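Local atomic coordinates of pyruvate synthase subunit porC (Thermotoga maritima MSB8, PDB entry 2RAA), a protein that serves as the gamma chain of a four-subunit pyruvate synthase, which oxidises pyruvate with CoA and ferredoxin to acetyl-CoA and carbon dioxide. Residues A[23-28]-A[64-69]. Numbering follows the deposited sequence.
Sequences RWHGRA and PMRAFN
W24 and A67 form a hydrogen-bonded pair in an antiparallel strand pairing inside the mixed sheet, where 23-27 runs between strand 87-90 and segment 64-69. W24 N points almost straight at A67 O, 2.9 Å away, and the return bond from A67 N to W24 O is longer at 3.2 Å. Further along, M65 N bonds to G26 O at 2.8 Å, while the reverse link from G26 N to M65 O is weak.

The W24 indole lies on the face covered by helix 32-45. With CG anti to the carbonyl carbon (chi1 -61°), the ring puts CD1 4.0 Å from A67 CB and sends NE1 to N69 OD1 at 2.9 Å, the donor nearly in line with the amide C=O. The N69 amide is turned 62° from the indole plane, and its ND2 binds S36 O on the helix. A phenylalanine at W24 would probably leave N69 OD1 without its indole donor and the amide less firmly oriented.

Strand 19-27, helix 32-45 and the parallel strand 50-55 make a beta-alpha-beta crossover, and the chain then turns back so that 64-69 fills the place between the two strands, antiparallel to both. M65, a selenomethionine, folds its bent chain back over G26, and SE sits 3.8 Å from G26 O.

R23, H25, R66 and F68 share the other face. R23 lays CG and CD alongside the F68 ring, and its NE bonds to H25 NE2 near the imidazole plane. At the ring's other nitrogen, in the plane of the imidazole, a water bridges H25 ND1 and M65 O. R66 runs beside the imidazole, CD 3.7 Å from H25 CE1, before its guanidinium reaches a salt bridge with E55 on strand 50-55.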
ATOM      1  N   ARG A  23       5.341  -1.309  -5.959  1.00 46.87           N
ATOM      2  CA  ARG A  23       4.801  -2.576  -6.451  1.00 49.06           C
ATOM      3  C   ARG A  23       4.048  -3.226  -5.315  1.00 46.98           C
ATOM      4  O   ARG A  23       4.576  -3.375  -4.237  1.00 46.24           O
ATOM      5  CB  ARG A  23       5.902  -3.507  -6.924  1.00 51.29           C
ATOM      6  CG  ARG A  23       5.381  -4.838  -7.490  1.00 50.66           C
ATOM      7  CD  ARG A  23       6.552  -5.643  -8.039  1.00 56.70           C
ATOM      8  NE  ARG A  23       7.383  -6.163  -6.970  1.00 51.66           N
ATOM      9  CZ  ARG A  23       8.643  -6.548  -7.107  1.00 51.55           C
ATOM     10  NH1 ARG A  23       9.288  -6.443  -8.266  1.00 58.25           N
ATOM     11  NH2 ARG A  23       9.269  -7.016  -6.049  1.00 56.58           N
ATOM     12  N   TRP A  24       2.812  -3.597  -5.574  1.00 45.77           N
ATOM     13  CA  TRP A  24       1.936  -4.110  -4.534  1.00 46.22           C
ATOM     14  C   TRP A  24       1.782  -5.565  -4.720  1.00 48.24           C
ATOM     15  O   TRP A  24       1.683  -6.003  -5.870  1.00 49.23           O
ATOM     16  CB  TRP A  24       0.510  -3.574  -4.695  1.00 45.54           C
ATOM     17  CG  TRP A  24       0.378  -2.143  -4.607  1.00 46.30           C
ATOM     18  CD1 TRP A  24       0.777  -1.250  -5.530  1.00 47.24           C
ATOM     19  CD2 TRP A  24      -0.277  -1.395  -3.563  1.00 44.83           C
ATOM     20  NE1 TRP A  24       0.437   0.016  -5.135  1.00 40.03           N
ATOM     21  CE2 TRP A  24      -0.174  -0.039  -3.910  1.00 48.29           C
ATOM     22  CE3 TRP A  24      -0.892  -1.742  -2.356  1.00 44.72           C
ATOM     23  CZ2 TRP A  24      -0.674   0.985  -3.100  1.00 42.98           C
ATOM     24  CZ3 TRP A  24      -1.396  -0.737  -1.542  1.00 52.22           C
ATOM     25  CH2 TRP A  24      -1.280   0.612  -1.908  1.00 47.63           C
ATOM     26  N   HIS A  25       1.647  -6.296  -3.608  1.00 47.98           N
ATOM     27  CA  HIS A  25       1.373  -7.731  -3.645  1.00 47.87           C
ATOM     28  C   HIS A  25       0.211  -8.022  -2.716  1.00 49.79           C
ATOM     29  O   HIS A  25       0.239  -7.685  -1.546  1.00 48.36           O
ATOM     30  CB  HIS A  25       2.580  -8.531  -3.223  1.00 46.35           C
ATOM     31  CG  HIS A  25       3.756  -8.328  -4.114  1.00 48.80           C
ATOM     32  ND1 HIS A  25       4.090  -9.213  -5.117  1.00 46.77           N
ATOM     33  CD2 HIS A  25       4.661  -7.322  -4.173  1.00 50.72           C
ATOM     34  CE1 HIS A  25       5.164  -8.766  -5.746  1.00 54.79           C
ATOM     35  NE2 HIS A  25       5.527  -7.618  -5.199  1.00 53.27           N
ATOM     36  N   GLY A  26      -0.815  -8.632  -3.274  1.00 50.76           N
ATOM     37  CA  GLY A  26      -1.991  -9.008  -2.546  1.00 53.56           C
ATOM     38  C   GLY A  26      -2.619 -10.137  -3.331  1.00 54.14           C
ATOM     39  O   GLY A  26      -2.087 -10.549  -4.359  1.00 53.98           O
ATOM     40  N   ARG A  27      -3.741 -10.626  -2.820  1.00 56.42           N
ATOM     41  CA  ARG A  27      -4.528 -11.678  -3.452  1.00 58.34           C
ATOM     42  C   ARG A  27      -5.823 -11.053  -3.960  1.00 59.12           C
ATOM     43  O   ARG A  27      -6.370 -10.123  -3.322  1.00 58.92           O
ATOM     44  CB  ARG A  27      -4.901 -12.759  -2.427  1.00 58.35           C
ATOM     45  CG  ARG A  27      -3.741 -13.503  -1.757  1.00 58.39           C
ATOM     46  CD  ARG A  27      -4.233 -14.600  -0.765  1.00 61.43           C
ATOM     47  NE  ARG A  27      -3.110 -15.301  -0.128  1.00 62.25           N
ATOM     48  CZ  ARG A  27      -2.371 -16.239  -0.723  1.00 60.21           C
ATOM     49  NH1 ARG A  27      -2.613 -16.631  -1.968  1.00 61.11           N
ATOM     50  NH2 ARG A  27      -1.367 -16.796  -0.072  1.00 59.07           N
ATOM     51  N   ALA A  28      -6.319 -11.576  -5.078  1.00 59.27           N
ATOM     52  CA  ALA A  28      -7.611 -11.165  -5.625  1.00 61.15           C
ATOM     53  C   ALA A  28      -8.675 -11.042  -4.514  1.00 63.06           C
ATOM     54  O   ALA A  28      -9.038 -12.045  -3.887  1.00 68.23           O
ATOM     55  CB  ALA A  28      -8.067 -12.158  -6.660  1.00 59.50           C
ATOM     56  N   PRO A  64      -2.942 -14.949  -5.977  1.00 75.69           N
ATOM     57  CA  PRO A  64      -1.952 -13.878  -5.824  1.00 75.25           C
ATOM     58  C   PRO A  64      -1.872 -13.015  -7.061  1.00 73.84           C
ATOM     59  O   PRO A  64      -1.930 -13.534  -8.181  1.00 73.54           O
ATOM     60  CB  PRO A  64      -0.623 -14.622  -5.647  1.00 75.54           C
ATOM     61  CG  PRO A  64      -0.989 -15.991  -5.221  1.00 77.67           C
ATOM     62  CD  PRO A  64      -2.345 -16.284  -5.801  1.00 76.22           C
HETATM   63  N   MSE A  65      -1.752 -11.710  -6.853  1.00 71.04           N
HETATM   64  CA  MSE A  65      -1.625 -10.764  -7.960  1.00 68.93           C
HETATM   65  C   MSE A  65      -0.679  -9.601  -7.559  1.00 66.06           C
HETATM   66  O   MSE A  65      -0.159  -9.569  -6.422  1.00 65.37           O
HETATM   67  CB  MSE A  65      -3.023 -10.289  -8.434  1.00 68.21           C
HETATM   68  CG  MSE A  65      -3.950  -9.675  -7.355  1.00 68.83           C
HETATM   69 SE   MSE A  65      -3.346  -7.906  -6.723  0.75 68.79          SE
HETATM   70  CE  MSE A  65      -4.212  -6.732  -8.170  1.00 72.92           C
ATOM     71  N   ARG A  66      -0.431  -8.697  -8.511  1.00 61.31           N
ATOM     72  CA  ARG A  66       0.370  -7.507  -8.278  1.00 61.15           C
ATOM     73  C   ARG A  66      -0.407  -6.288  -8.845  1.00 58.90           C
ATOM     74  O   ARG A  66      -1.299  -6.428  -9.696  1.00 60.39           O
ATOM     75  CB  ARG A  66       1.766  -7.630  -8.932  1.00 58.86           C
ATOM     76  CG  ARG A  66       2.223  -9.062  -9.173  1.00 65.71           C
ATOM     77  CD  ARG A  66       3.745  -9.331  -9.128  1.00 66.07           C
ATOM     78  NE  ARG A  66       4.485  -8.943 -10.336  1.00 79.60           N
ATOM     79  CZ  ARG A  66       4.573  -9.649 -11.469  1.00 78.04           C
ATOM     80  NH1 ARG A  66       3.939 -10.807 -11.612  1.00 79.07           N
ATOM     81  NH2 ARG A  66       5.288  -9.173 -12.486  1.00 75.25           N
ATOM     82  N   ALA A  67      -0.109  -5.112  -8.325  1.00 50.00           N
ATOM     83  CA  ALA A  67      -0.552  -3.853  -8.907  1.00 47.31           C
ATOM     84  C   ALA A  67       0.733  -2.998  -8.908  1.00 45.85           C
ATOM     85  O   ALA A  67       1.695  -3.384  -8.275  1.00 49.46           O
ATOM     86  CB  ALA A  67      -1.656  -3.216  -8.089  1.00 43.66           C
ATOM     87  N   PHE A  68       0.761  -1.867  -9.608  1.00 45.85           N
ATOM     88  CA  PHE A  68       1.950  -1.066  -9.751  1.00 46.60           C
ATOM     89  C   PHE A  68       1.576   0.380  -9.823  1.00 49.14           C
ATOM     90  O   PHE A  68       0.568   0.680 -10.371  1.00 48.38           O
ATOM     91  CB  PHE A  68       2.609  -1.407 -11.098  1.00 51.43           C
ATOM     92  CG  PHE A  68       2.923  -2.877 -11.263  1.00 59.43           C
ATOM     93  CD1 PHE A  68       1.994  -3.755 -11.779  1.00 69.00           C
ATOM     94  CD2 PHE A  68       4.157  -3.385 -10.898  1.00 66.25           C
ATOM     95  CE1 PHE A  68       2.303  -5.110 -11.897  1.00 64.98           C
ATOM     96  CE2 PHE A  68       4.447  -4.736 -11.030  1.00 48.54           C
ATOM     97  CZ  PHE A  68       3.535  -5.580 -11.504  1.00 46.27           C
ATOM     98  N   ASN A  69       2.390   1.274  -9.271  1.00 48.85           N
ATOM     99  CA  ASN A  69       2.240   2.707  -9.478  1.00 47.19           C
ATOM    100  C   ASN A  69       3.580   3.253  -9.905  1.00 45.96           C
ATOM    101  O   ASN A  69       4.619   2.825  -9.375  1.00 39.96           O
ATOM    102  CB  ASN A  69       1.835   3.483  -8.224  1.00 48.52           C
ATOM    103  CG  ASN A  69       0.441   3.158  -7.754  1.00 46.04           C
ATOM    104  OD1 ASN A  69       0.298   2.301  -6.933  1.00 50.93           O
ATOM    105  ND2 ASN A  69      -0.580   3.850  -8.259  1.00 46.27           N
TER
HETATM  106  O   HOH W   1       2.037 -11.210  -5.743  1.00 53.42           O